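Local coordinates for protein NADH dehydrogenase, putative (PDB 5JWC) that probably catalyses the oxidation of NADH through a bound FAD, passing the electrons to ubiquinone at the membrane as a type II NADH dehydrogenase, at residues R60-F65 against V155-D160; P70-G75 against D159-I164. All blocks are in the same frame, centred on the assembly; numbering follows the deposited sequence.

Contact 1: residues R60-F65 against V155-D160; sequences RNYFTF and VKDIDD. With 4W0 (5-fluoro-3-methyl-2-{4-[4-(trifluoromethoxy)benzyl]phenyl}quinolin-4(1H)-one), chain K.
Between the FAD site of a two-dinucleotide-binding-domain flavoprotein and a pocket that holds the quinolone inhibitor RYL-552, Asp157 at the N-cap of helix 158-174 meets Arg60 and Thr64 of the segment around strand 62-64. Arginine suits this place because its several N-H groups can reach different acceptors while its side chain lies close to FAD: NH1 makes a salt bridge to Asp157 OD2 at 2.8 Å. The carboxylate oxygen sits in the guanidinium plane, yet the two flat groups stand nearly perpendicular, 85° apart. A bend at chi3 (70°) turns the guanidinium so that NE also reaches Tyr62 O, at 2.9 Å, and this second bond limits its rotation.

The other carboxylate oxygen, Asp157 OD1, is gripped twice. Thr64 OG1 donates to it from the syn side over 2.8 Å, and the amide N of Ile158 reaches its anti lone pair at 2.7 Å. An aspartate is short enough to take the amide of the next residue and still hold two side chains of the strand segment. Beside the polar cluster, the branched side chains of Thr64 and Ile158 run antiparallel alongside one another, CG2 of Thr64 lying 3.8 Å from Ile158 CD1.

Tyr62 lines the inhibitor pocket together with Ile158 and Asp159. Its ring has CG of Arg60 over one face, and its CE1 packs obliquely against Ile158 CG1. Ile520 of the second subunit also packs on this tyrosine. The trifluoromethoxy fluorine F4 of the inhibitor lies in the ring plane, 3.1 Å from Tyr62 OH, and that hydroxyl also shares a water with Asp159, whose amide N donates to the water at 2.8 Å.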
ATOM      1  N   ARG A  60      -7.530   7.838  13.688  1.00 30.19           N
ATOM      2  CA  ARG A  60      -7.585   7.272  12.344  1.00 32.12           C
ATOM      3  C   ARG A  60      -8.279   8.263  11.423  1.00 33.14           C
ATOM      4  O   ARG A  60      -9.466   8.572  11.615  1.00 30.05           O
ATOM      5  CB  ARG A  60      -8.344   5.935  12.366  1.00 28.14           C
ATOM      6  CG  ARG A  60      -8.086   4.997  11.202  1.00 32.60           C
ATOM      7  CD  ARG A  60      -8.897   3.699  11.368  1.00 28.68           C
ATOM      8  NE  ARG A  60     -10.322   3.943  11.185  1.00 31.87           N
ATOM      9  CZ  ARG A  60     -11.273   3.035  11.406  1.00 31.29           C
ATOM     10  NH1 ARG A  60     -10.944   1.814  11.810  1.00 28.24           N
ATOM     11  NH2 ARG A  60     -12.545   3.349  11.203  1.00 26.37           N
ATOM     12  N   ASN A  61      -7.570   8.776  10.420  1.00 30.34           N
ATOM     13  CA  ASN A  61      -8.188   9.816   9.600  1.00 32.96           C
ATOM     14  C   ASN A  61      -8.913   9.251   8.380  1.00 30.85           C
ATOM     15  O   ASN A  61      -9.219   9.968   7.426  1.00 30.13           O
ATOM     16  CB  ASN A  61      -7.156  10.880   9.205  1.00 35.88           C
ATOM     17  CG  ASN A  61      -6.269  10.446   8.080  1.00 35.10           C
ATOM     18  OD1 ASN A  61      -5.905   9.278   7.984  1.00 36.55           O
ATOM     19  ND2 ASN A  61      -5.910  11.389   7.219  1.00 36.71           N
ATOM     20  N   TYR A  62      -9.222   7.963   8.434  1.00 26.90           N
ATOM     21  CA  TYR A  62     -10.056   7.344   7.413  1.00 27.50           C
ATOM     22  C   TYR A  62     -11.091   6.442   8.086  1.00 25.95           C
ATOM     23  O   TYR A  62     -10.890   6.013   9.206  1.00 26.29           O
ATOM     24  CB  TYR A  62      -9.199   6.541   6.414  1.00 27.81           C
ATOM     25  CG  TYR A  62      -8.279   5.558   7.108  1.00 29.46           C
ATOM     26  CD1 TYR A  62      -8.678   4.243   7.344  1.00 27.79           C
ATOM     27  CD2 TYR A  62      -7.024   5.949   7.557  1.00 31.82           C
ATOM     28  CE1 TYR A  62      -7.863   3.350   7.974  1.00 25.28           C
ATOM     29  CE2 TYR A  62      -6.179   5.041   8.203  1.00 33.55           C
ATOM     30  CZ  TYR A  62      -6.617   3.746   8.412  1.00 34.90           C
ATOM     31  OH  TYR A  62      -5.813   2.840   9.064  1.00 34.10           O
ATOM     32  N   PHE A  63     -12.191   6.175   7.386  1.00 26.15           N
ATOM     33  CA  PHE A  63     -13.190   5.182   7.785  1.00 27.42           C
ATOM     34  C   PHE A  63     -12.797   3.844   7.169  1.00 29.75           C
ATOM     35  O   PHE A  63     -12.352   3.808   6.024  1.00 27.70           O
ATOM     36  CB  PHE A  63     -14.587   5.616   7.313  1.00 27.27           C
ATOM     37  CG  PHE A  63     -15.585   4.477   7.146  1.00 28.92           C
ATOM     38  CD1 PHE A  63     -16.267   3.951   8.245  1.00 29.14           C
ATOM     39  CD2 PHE A  63     -15.857   3.952   5.875  1.00 27.14           C
ATOM     40  CE1 PHE A  63     -17.205   2.919   8.087  1.00 25.46           C
ATOM     41  CE2 PHE A  63     -16.779   2.922   5.712  1.00 27.73           C
ATOM     42  CZ  PHE A  63     -17.455   2.411   6.817  1.00 26.72           C
ATOM     43  N   THR A  64     -12.963   2.753   7.918  1.00 25.65           N
ATOM     44  CA  THR A  64     -12.659   1.418   7.402  1.00 25.55           C
ATOM     45  C   THR A  64     -13.924   0.617   7.150  1.00 27.05           C
ATOM     46  O   THR A  64     -14.708   0.380   8.079  1.00 26.00           O
ATOM     47  CB  THR A  64     -11.778   0.633   8.379  1.00 26.27           C
ATOM     48  OG1 THR A  64     -10.547   1.341   8.569  1.00 26.90           O
ATOM     49  CG2 THR A  64     -11.497  -0.815   7.853  1.00 22.94           C
ATOM     50  N   PHE A  65     -14.119   0.210   5.903  1.00 25.83           N
ATOM     51  CA  PHE A  65     -15.248  -0.643   5.543  1.00 26.92           C
ATOM     52  C   PHE A  65     -14.936  -2.087   5.977  1.00 26.22           C
ATOM     53  O   PHE A  65     -14.552  -2.933   5.162  1.00 26.22           O
ATOM     54  CB  PHE A  65     -15.537  -0.545   4.031  1.00 23.92           C
ATOM     55  CG  PHE A  65     -16.922  -1.022   3.638  1.00 25.58           C
ATOM     56  CD1 PHE A  65     -18.003  -0.153   3.627  1.00 25.46           C
ATOM     57  CD2 PHE A  65     -17.133  -2.354   3.278  1.00 25.89           C
ATOM     58  CE1 PHE A  65     -19.280  -0.608   3.275  1.00 27.44           C
ATOM     59  CE2 PHE A  65     -18.400  -2.807   2.919  1.00 26.43           C
ATOM     60  CZ  PHE A  65     -19.476  -1.928   2.926  1.00 25.31           C
ATOM     61  N   VAL A 155      -7.165  -9.333  13.098  1.00 30.19           N
ATOM     62  CA  VAL A 155      -7.838  -8.913  11.879  1.00 33.66           C
ATOM     63  C   VAL A 155      -8.863  -7.850  12.183  1.00 35.42           C
ATOM     64  O   VAL A 155     -10.061  -8.100  12.053  1.00 39.31           O
ATOM     65  CB  VAL A 155      -8.587 -10.073  11.169  1.00 34.80           C
ATOM     66  CG1 VAL A 155      -8.821  -9.733   9.693  1.00 35.49           C
ATOM     67  CG2 VAL A 155      -7.831 -11.333  11.277  1.00 31.86           C
ATOM     68  N   LYS A 156      -8.434  -6.666  12.589  1.00 32.20           N
ATOM     69  CA  LYS A 156      -9.443  -5.695  12.990  1.00 35.40           C
ATOM     70  C   LYS A 156      -9.448  -4.448  12.116  1.00 34.59           C
ATOM     71  O   LYS A 156     -10.461  -3.755  12.039  1.00 32.96           O
ATOM     72  CB  LYS A 156      -9.272  -5.316  14.458  1.00 41.47           C
ATOM     73  CG  LYS A 156     -10.518  -5.658  15.290  1.00 48.18           C
ATOM     74  CD  LYS A 156     -10.640  -4.747  16.487  1.00 48.62           C
ATOM     75  CE  LYS A 156     -10.936  -3.352  15.996  1.00 51.31           C
ATOM     76  NZ  LYS A 156     -11.812  -2.596  16.863  1.00 39.18           N
ATOM     77  N   ASP A 157      -8.335  -4.164  11.443  1.00 27.18           N
ATOM     78  CA  ASP A 157      -8.274  -2.933  10.653  1.00 31.45           C
ATOM     79  C   ASP A 157      -7.409  -3.125   9.406  1.00 29.43           C
ATOM     80  O   ASP A 157      -6.838  -4.195   9.186  1.00 28.07           O
ATOM     81  CB  ASP A 157      -7.741  -1.766  11.509  1.00 30.98           C
ATOM     82  CG  ASP A 157      -8.385  -0.419  11.156  1.00 34.42           C
ATOM     83  OD1 ASP A 157      -8.691  -0.158   9.957  1.00 29.77           O
ATOM     84  OD2 ASP A 157      -8.595   0.383  12.101  1.00 32.50           O
ATOM     85  N   ILE A 158      -7.346  -2.091   8.579  1.00 28.23           N
ATOM     86  CA  ILE A 158      -6.607  -2.166   7.328  1.00 27.71           C
ATOM     87  C   ILE A 158      -5.178  -2.674   7.544  1.00 29.82           C
ATOM     88  O   ILE A 158      -4.728  -3.589   6.844  1.00 29.56           O
ATOM     89  CB  ILE A 158      -6.564  -0.788   6.646  1.00 26.87           C
ATOM     90  CG1 ILE A 158      -7.986  -0.301   6.356  1.00 28.78           C
ATOM     91  CG2 ILE A 158      -5.738  -0.854   5.369  1.00 30.31           C
ATOM     92  CD1 ILE A 158      -8.702  -1.098   5.294  1.00 26.91           C
ATOM     93  N   ASP A 159      -4.466  -2.088   8.507  1.00 27.40           N
ATOM     94  CA  ASP A 159      -3.066  -2.447   8.738  1.00 33.51           C
ATOM     95  C   ASP A 159      -2.913  -3.931   9.110  1.00 32.08           C
ATOM     96  O   ASP A 159      -1.988  -4.592   8.646  1.00 28.53           O
ATOM     97  CB  ASP A 159      -2.455  -1.568   9.839  1.00 35.57           C
ATOM     98  CG  ASP A 159      -0.968  -1.858  10.070  1.00 47.34           C
ATOM     99  OD1 ASP A 159      -0.565  -2.090  11.238  1.00 54.85           O
ATOM    100  OD2 ASP A 159      -0.191  -1.845   9.090  1.00 52.78           O
ATOM    101  N   ASP A 160      -3.829  -4.442   9.936  1.00 29.23           N
ATOM    102  CA  ASP A 160      -3.829  -5.853  10.319  1.00 29.30           C
ATOM    103  C   ASP A 160      -3.900  -6.759   9.091  1.00 25.98           C
ATOM    104  O   ASP A 160      -3.141  -7.714   8.963  1.00 28.59           O
ATOM    105  CB  ASP A 160      -5.022  -6.191  11.221  1.00 32.38           C
ATOM    106  CG  ASP A 160      -4.999  -5.460  12.551  1.00 36.29           C
ATOM    107  OD1 ASP A 160      -3.932  -4.972  12.962  1.00 40.32           O
ATOM    108  OD2 ASP A 160      -6.064  -5.406  13.196  1.00 39.04           O
TER
HETATM  109  C1  4W0 K 609       0.535   6.252  -4.078  1.00 34.33           C
HETATM  110  C2  4W0 K 609       0.369   5.611  -2.842  1.00 31.73           C
HETATM  111  C3  4W0 K 609      -0.878   5.037  -2.534  1.00 31.28           C
HETATM  112  C4  4W0 K 609      -1.972   5.080  -3.428  1.00 32.56           C
HETATM  113  C5  4W0 K 609      -1.790   5.721  -4.655  1.00 31.94           C
HETATM  114  C6  4W0 K 609      -0.558   6.302  -4.984  1.00 34.58           C
HETATM  115  O1  4W0 K 609      -1.960   2.245   9.326  1.00 50.09           O
HETATM  116  C7  4W0 K 609      -3.306   4.464  -3.072  1.00 38.58           C
HETATM  117  C8  4W0 K 609      -3.448   3.796  -1.789  1.00 36.23           C
HETATM  118  C9  4W0 K 609      -2.281   3.790  -0.873  1.00 30.60           C
HETATM  119  C10 4W0 K 609      -2.226   3.090   0.437  1.00 34.02           C
HETATM  120  C11 4W0 K 609      -2.436   1.716   0.357  1.00 37.13           C
HETATM  121  C12 4W0 K 609      -2.388   0.952   1.499  1.00 30.25           C
HETATM  122  C13 4W0 K 609      -2.079   1.582   2.679  1.00 38.39           C
HETATM  123  C14 4W0 K 609      -1.823   2.946   2.767  1.00 34.44           C
HETATM  124  C15 4W0 K 609      -1.891   3.709   1.620  1.00 31.20           C
HETATM  125  O2  4W0 K 609      -4.264   4.504  -3.831  1.00 35.91           O
HETATM  126  N   4W0 K 609      -1.028   4.365  -1.239  1.00 30.94           N
HETATM  127  C16 4W0 K 609      -2.006   0.663   3.852  1.00 30.94           C
HETATM  128  C17 4W0 K 609      -2.014   1.136   5.272  1.00 39.48           C
HETATM  129  C18 4W0 K 609      -3.083   1.848   5.794  1.00 37.40           C
HETATM  130  C19 4W0 K 609      -3.066   2.213   7.134  1.00 41.75           C
HETATM  131  C20 4W0 K 609      -1.995   1.866   7.951  1.00 44.90           C
HETATM  132  C21 4W0 K 609      -0.939   1.130   7.412  1.00 40.49           C
HETATM  133  C22 4W0 K 609      -0.949   0.760   6.077  1.00 37.67           C
HETATM  134  C23 4W0 K 609      -4.776   3.155  -1.437  1.00 34.83           C
HETATM  135  F1  4W0 K 609      -2.799   5.781  -5.507  1.00 37.91           F
HETATM  136  C24 4W0 K 609      -1.923   3.613   9.743  1.00 61.32           C
HETATM  137  F2  4W0 K 609      -1.445   4.336   8.717  1.00 52.47           F
HETATM  138  F3  4W0 K 609      -1.106   3.775  10.805  1.00 63.08           F
HETATM  139  F4  4W0 K 609      -3.141   4.027  10.182  1.00 57.24           F
HETATM  140  O   HOH W   1      -5.319   0.184   9.898  1.00 35.18           O

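Contact 2: residues P70-G75 against D159-I164; sequences PCLCSG and DDALKI. With 4W0 (5-fluoro-3-methyl-2-{4-[4-(trifluoromethoxy)benzyl]phenyl}quinolin-4(1H)-one), chain K; 4W0 (5-fluoro-3-methyl-2-{4-[4-(trifluoromethoxy)benzyl]phenyl}quinolin-4(1H)-one), chain L.
Ala161 CB lies between two residues of the neighbouring helix, 3.8 Å from Cys73 SG and 4.0 Å from Leu72 CB. A single methyl lets the backbones come close, with the CA atoms of Cys73 and Ala161 only 4.9 Å apart. The sulfur of Cys73, placed anti to the carbonyl carbon (chi1 -63°), lies against the alanine and also reaches Ile164 CG2; a compact, polarisable thiol fits this tight seam. Next to it, Leu72 CG meets Leu162 CD2 at 3.9 Å.

The two leucines carry the packing out to the inhibitors. Leu162 uses both its methyls: CD2 lies 3.6 Å from C2 of one quinolone ring, and CD1 faces the benzyl carbon C16 of the other inhibitor molecule, the one whose trifluoromethoxy group lies by Tyr62. Leu72 CD1 touches the same quinolone as CD2 of Leu162, and Gly75 brings its CA to 3.4 Å from C6 of that ring. Gly75 leaves the helix with positive phi (88°), a backbone shape that glycine adopts readily.

Further out, helix 198-218 supports both partners, through Pro70 on Val203 and Ile164 on Phe207, while Val79 backs Leu72 and Leu162. The short axes run 7.9 Å apart at -30°, without any hydrogen bond between them: apolar packing of two roughly parallel helices that forms part of the wall of the inhibitor pockets.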
ATOM      1  N   PRO A  70     -11.437  -9.240   5.034  1.00 29.20           N
ATOM      2  CA  PRO A  70     -10.896 -10.547   4.611  1.00 26.71           C
ATOM      3  C   PRO A  70     -10.436 -10.548   3.159  1.00 29.08           C
ATOM      4  O   PRO A  70      -9.446 -11.215   2.846  1.00 29.79           O
ATOM      5  CB  PRO A  70     -12.085 -11.493   4.804  1.00 25.40           C
ATOM      6  CG  PRO A  70     -12.841 -10.875   5.969  1.00 28.46           C
ATOM      7  CD  PRO A  70     -12.761  -9.391   5.675  1.00 27.22           C
ATOM      8  N   CYS A  71     -11.128  -9.803   2.298  1.00 26.53           N
ATOM      9  CA  CYS A  71     -10.733  -9.696   0.882  1.00 31.58           C
ATOM     10  C   CYS A  71      -9.367  -9.057   0.700  1.00 29.55           C
ATOM     11  O   CYS A  71      -8.664  -9.318  -0.267  1.00 32.23           O
ATOM     12  CB  CYS A  71     -11.762  -8.893   0.109  1.00 27.82           C
ATOM     13  SG  CYS A  71     -13.328  -9.740  -0.061  1.00 36.47           S
ATOM     14  N   LEU A  72      -9.003  -8.212   1.652  1.00 30.14           N
ATOM     15  CA  LEU A  72      -7.724  -7.533   1.637  1.00 31.98           C
ATOM     16  C   LEU A  72      -6.582  -8.478   1.996  1.00 34.55           C
ATOM     17  O   LEU A  72      -5.482  -8.355   1.444  1.00 33.23           O
ATOM     18  CB  LEU A  72      -7.773  -6.350   2.608  1.00 33.73           C
ATOM     19  CG  LEU A  72      -7.056  -5.042   2.353  1.00 36.93           C
ATOM     20  CD1 LEU A  72      -7.264  -4.521   0.930  1.00 32.81           C
ATOM     21  CD2 LEU A  72      -7.554  -4.030   3.406  1.00 30.79           C
ATOM     22  N   CYS A  73      -6.837  -9.414   2.918  1.00 29.43           N
ATOM     23  CA  CYS A  73      -5.835 -10.416   3.299  1.00 32.16           C
ATOM     24  C   CYS A  73      -5.309 -11.229   2.119  1.00 32.89           C
ATOM     25  O   CYS A  73      -4.142 -11.609   2.095  1.00 37.31           O
ATOM     26  CB  CYS A  73      -6.389 -11.399   4.358  1.00 32.08           C
ATOM     27  SG  CYS A  73      -6.830 -10.644   5.931  1.00 37.23           S
ATOM     28  N   SER A  74      -6.156 -11.499   1.139  1.00 34.10           N
ATOM     29  CA  SER A  74      -5.750 -12.360   0.028  1.00 35.72           C
ATOM     30  C   SER A  74      -5.400 -11.531  -1.192  1.00 35.81           C
ATOM     31  O   SER A  74      -4.843 -12.045  -2.162  1.00 32.69           O
ATOM     32  CB  SER A  74      -6.873 -13.320  -0.346  1.00 36.05           C
ATOM     33  OG  SER A  74      -8.023 -12.559  -0.679  1.00 38.37           O
ATOM     34  N   GLY A  75      -5.801 -10.265  -1.151  1.00 32.42           N
ATOM     35  CA  GLY A  75      -5.632  -9.357  -2.270  1.00 32.23           C
ATOM     36  C   GLY A  75      -6.779  -9.381  -3.267  1.00 34.48           C
ATOM     37  O   GLY A  75      -6.648  -8.866  -4.371  1.00 31.37           O
ATOM     38  N   ASP A 159      -4.466  -2.088   8.507  1.00 27.40           N
ATOM     39  CA  ASP A 159      -3.066  -2.447   8.738  1.00 33.51           C
ATOM     40  C   ASP A 159      -2.913  -3.931   9.110  1.00 32.08           C
ATOM     41  O   ASP A 159      -1.988  -4.592   8.646  1.00 28.53           O
ATOM     42  CB  ASP A 159      -2.455  -1.568   9.839  1.00 35.57           C
ATOM     43  CG  ASP A 159      -0.968  -1.858  10.070  1.00 47.34           C
ATOM     44  OD1 ASP A 159      -0.565  -2.090  11.238  1.00 54.85           O
ATOM     45  OD2 ASP A 159      -0.191  -1.845   9.090  1.00 52.78           O
ATOM     46  N   ASP A 160      -3.829  -4.442   9.936  1.00 29.23           N
ATOM     47  CA  ASP A 160      -3.829  -5.853  10.319  1.00 29.30           C
ATOM     48  C   ASP A 160      -3.900  -6.759   9.091  1.00 25.98           C
ATOM     49  O   ASP A 160      -3.141  -7.714   8.963  1.00 28.59           O
ATOM     50  CB  ASP A 160      -5.022  -6.191  11.221  1.00 32.38           C
ATOM     51  CG  ASP A 160      -4.999  -5.460  12.551  1.00 36.29           C
ATOM     52  OD1 ASP A 160      -3.932  -4.972  12.962  1.00 40.32           O
ATOM     53  OD2 ASP A 160      -6.064  -5.406  13.196  1.00 39.04           O
ATOM     54  N   ALA A 161      -4.839  -6.471   8.199  1.00 26.46           N
ATOM     55  CA  ALA A 161      -5.050  -7.330   7.034  1.00 28.34           C
ATOM     56  C   ALA A 161      -3.825  -7.334   6.122  1.00 30.10           C
ATOM     57  O   ALA A 161      -3.443  -8.370   5.581  1.00 27.69           O
ATOM     58  CB  ALA A 161      -6.275  -6.888   6.269  1.00 26.50           C
ATOM     59  N   LEU A 162      -3.202  -6.171   5.960  1.00 27.19           N
ATOM     60  CA  LEU A 162      -2.037  -6.065   5.089  1.00 27.72           C
ATOM     61  C   LEU A 162      -0.795  -6.782   5.659  1.00 27.32           C
ATOM     62  O   LEU A 162       0.018  -7.311   4.916  1.00 27.70           O
ATOM     63  CB  LEU A 162      -1.731  -4.589   4.814  1.00 25.40           C
ATOM     64  CG  LEU A 162      -2.928  -3.914   4.128  1.00 29.67           C
ATOM     65  CD1 LEU A 162      -2.662  -2.474   3.936  1.00 33.12           C
ATOM     66  CD2 LEU A 162      -3.223  -4.524   2.772  1.00 26.53           C
ATOM     67  N   LYS A 163      -0.652  -6.788   6.977  1.00 26.46           N
ATOM     68  CA  LYS A 163       0.461  -7.481   7.607  1.00 28.02           C
ATOM     69  C   LYS A 163       0.288  -8.983   7.471  1.00 29.19           C
ATOM     70  O   LYS A 163       1.258  -9.721   7.276  1.00 28.86           O
ATOM     71  CB  LYS A 163       0.543  -7.076   9.073  1.00 31.66           C
ATOM     72  CG  LYS A 163       1.111  -5.694   9.239  1.00 34.23           C
ATOM     73  CD  LYS A 163       1.142  -5.262  10.694  1.00 47.83           C
ATOM     74  CE  LYS A 163       1.914  -3.948  10.816  1.00 51.69           C
ATOM     75  NZ  LYS A 163       3.219  -4.064  10.092  1.00 60.59           N
ATOM     76  N   ILE A 164      -0.959  -9.434   7.575  1.00 25.11           N
ATOM     77  CA  ILE A 164      -1.272 -10.831   7.369  1.00 24.00           C
ATOM     78  C   ILE A 164      -0.908 -11.243   5.950  1.00 28.80           C
ATOM     79  O   ILE A 164      -0.210 -12.240   5.744  1.00 28.32           O
ATOM     80  CB  ILE A 164      -2.757 -11.101   7.637  1.00 27.65           C
ATOM     81  CG1 ILE A 164      -3.003 -11.091   9.151  1.00 27.26           C
ATOM     82  CG2 ILE A 164      -3.170 -12.428   7.030  1.00 25.29           C
ATOM     83  CD1 ILE A 164      -4.470 -11.123   9.532  1.00 26.01           C
TER
HETATM   84  C1  4W0 K 609       0.535   6.252  -4.078  1.00 34.33           C
HETATM   85  C2  4W0 K 609       0.369   5.611  -2.842  1.00 31.73           C
HETATM   86  C3  4W0 K 609      -0.878   5.037  -2.534  1.00 31.28           C
HETATM   87  C4  4W0 K 609      -1.972   5.080  -3.428  1.00 32.56           C
HETATM   88  C5  4W0 K 609      -1.790   5.721  -4.655  1.00 31.94           C
HETATM   89  C6  4W0 K 609      -0.558   6.302  -4.984  1.00 34.58           C
HETATM   90  O1  4W0 K 609      -1.960   2.245   9.326  1.00 50.09           O
HETATM   91  C7  4W0 K 609      -3.306   4.464  -3.072  1.00 38.58           C
HETATM   92  C8  4W0 K 609      -3.448   3.796  -1.789  1.00 36.23           C
HETATM   93  C9  4W0 K 609      -2.281   3.790  -0.873  1.00 30.60           C
HETATM   94  C10 4W0 K 609      -2.226   3.090   0.437  1.00 34.02           C
HETATM   95  C11 4W0 K 609      -2.436   1.716   0.357  1.00 37.13           C
HETATM   96  C12 4W0 K 609      -2.388   0.952   1.499  1.00 30.25           C
HETATM   97  C13 4W0 K 609      -2.079   1.582   2.679  1.00 38.39           C
HETATM   98  C14 4W0 K 609      -1.823   2.946   2.767  1.00 34.44           C
HETATM   99  C15 4W0 K 609      -1.891   3.709   1.620  1.00 31.20           C
HETATM  100  O2  4W0 K 609      -4.264   4.504  -3.831  1.00 35.91           O
HETATM  101  N   4W0 K 609      -1.028   4.365  -1.239  1.00 30.94           N
HETATM  102  C16 4W0 K 609      -2.006   0.663   3.852  1.00 30.94           C
HETATM  103  C17 4W0 K 609      -2.014   1.136   5.272  1.00 39.48           C
HETATM  104  C18 4W0 K 609      -3.083   1.848   5.794  1.00 37.40           C
HETATM  105  C19 4W0 K 609      -3.066   2.213   7.134  1.00 41.75           C
HETATM  106  C20 4W0 K 609      -1.995   1.866   7.951  1.00 44.90           C
HETATM  107  C21 4W0 K 609      -0.939   1.130   7.412  1.00 40.49           C
HETATM  108  C22 4W0 K 609      -0.949   0.760   6.077  1.00 37.67           C
HETATM  109  C23 4W0 K 609      -4.776   3.155  -1.437  1.00 34.83           C
HETATM  110  F1  4W0 K 609      -2.799   5.781  -5.507  1.00 37.91           F
HETATM  111  C24 4W0 K 609      -1.923   3.613   9.743  1.00 61.32           C
HETATM  112  F2  4W0 K 609      -1.445   4.336   8.717  1.00 52.47           F
HETATM  113  F3  4W0 K 609      -1.106   3.775  10.805  1.00 63.08           F
HETATM  114  F4  4W0 K 609      -3.141   4.027  10.182  1.00 57.24           F
HETATM  115  C1  4W0 L 610      -4.302  -6.074  -0.874  1.00 31.37           C
HETATM  116  C2  4W0 L 610      -3.040  -5.506  -0.660  1.00 32.66           C
HETATM  117  C3  4W0 L 610      -2.380  -4.897  -1.749  1.00 30.17           C
HETATM  118  C4  4W0 L 610      -2.958  -4.826  -3.034  1.00 31.95           C
HETATM  119  C5  4W0 L 610      -4.218  -5.395  -3.228  1.00 30.24           C
HETATM  120  C6  4W0 L 610      -4.891  -6.003  -2.163  1.00 33.61           C
HETATM  121  O1  4W0 L 610       9.393  -2.630   0.494  1.00 52.18           O
HETATM  122  C7  4W0 L 610      -2.238  -4.159  -4.178  1.00 36.51           C
HETATM  123  C8  4W0 L 610      -0.932  -3.574  -3.943  1.00 35.69           C
HETATM  124  C9  4W0 L 610      -0.358  -3.677  -2.581  1.00 31.22           C
HETATM  125  C10 4W0 L 610       0.933  -3.062  -2.166  1.00 33.78           C
HETATM  126  C11 4W0 L 610       0.954  -1.678  -2.309  1.00 39.42           C
HETATM  127  C12 4W0 L 610       2.067  -0.962  -1.949  1.00 33.81           C
HETATM  128  C13 4W0 L 610       3.126  -1.641  -1.406  1.00 39.77           C
HETATM  129  C14 4W0 L 610       3.111  -3.018  -1.211  1.00 34.69           C
HETATM  130  C15 4W0 L 610       1.987  -3.738  -1.593  1.00 32.36           C
HETATM  131  O2  4W0 L 610      -2.718  -4.105  -5.293  1.00 33.86           O
HETATM  132  N   4W0 L 610      -1.069  -4.299  -1.507  1.00 29.92           N
HETATM  133  C16 4W0 L 610       4.262  -0.746  -1.016  1.00 32.86           C
HETATM  134  C17 4W0 L 610       5.604  -1.292  -0.652  1.00 39.33           C
HETATM  135  C18 4W0 L 610       6.358  -2.017  -1.561  1.00 37.45           C
HETATM  136  C19 4W0 L 610       7.621  -2.460  -1.185  1.00 41.70           C
HETATM  137  C20 4W0 L 610       8.113  -2.176   0.087  1.00 44.14           C
HETATM  138  C21 4W0 L 610       7.345  -1.437   0.979  1.00 41.55           C
HETATM  139  C22 4W0 L 610       6.089  -0.989   0.608  1.00 37.06           C
HETATM  140  C23 4W0 L 610      -0.225  -2.898  -5.100  1.00 35.55           C
HETATM  141  F1  4W0 L 610      -4.777  -5.343  -4.430  1.00 38.35           F
HETATM  142  C24 4W0 L 610       9.628  -4.024   0.662  1.00 60.49           C
HETATM  143  F2  4W0 L 610       8.518  -4.599   1.144  1.00 49.10           F
HETATM  144  F3  4W0 L 610      10.679  -4.257   1.484  1.00 61.39           F
HETATM  145  F4  4W0 L 610       9.952  -4.559  -0.527  1.00 59.20           F

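Overall arrangement
From the N terminus, the chain passes through strand 62-64 and then directly into helix 69-74, so the first partners of both contacts follow one another. It then runs through strands 99-109, 114-118, 124-128 and 131-134 of the mixed sheet before returning at 155-164. Contact 1 closes the loop from 60-65 to 155-160; contact 2 closes that from 70-75 to 159-164. The loops cross rather than nest, the second starting inside the first and ending beyond it. The start of helix 158-174 is thereby tied to strand 62-64, whose preceding loop brings Arg60 to FAD, and to helix 69-74. Ile158 CD1 and Leu72 CD2, 3.7 Å apart, join the two contacts.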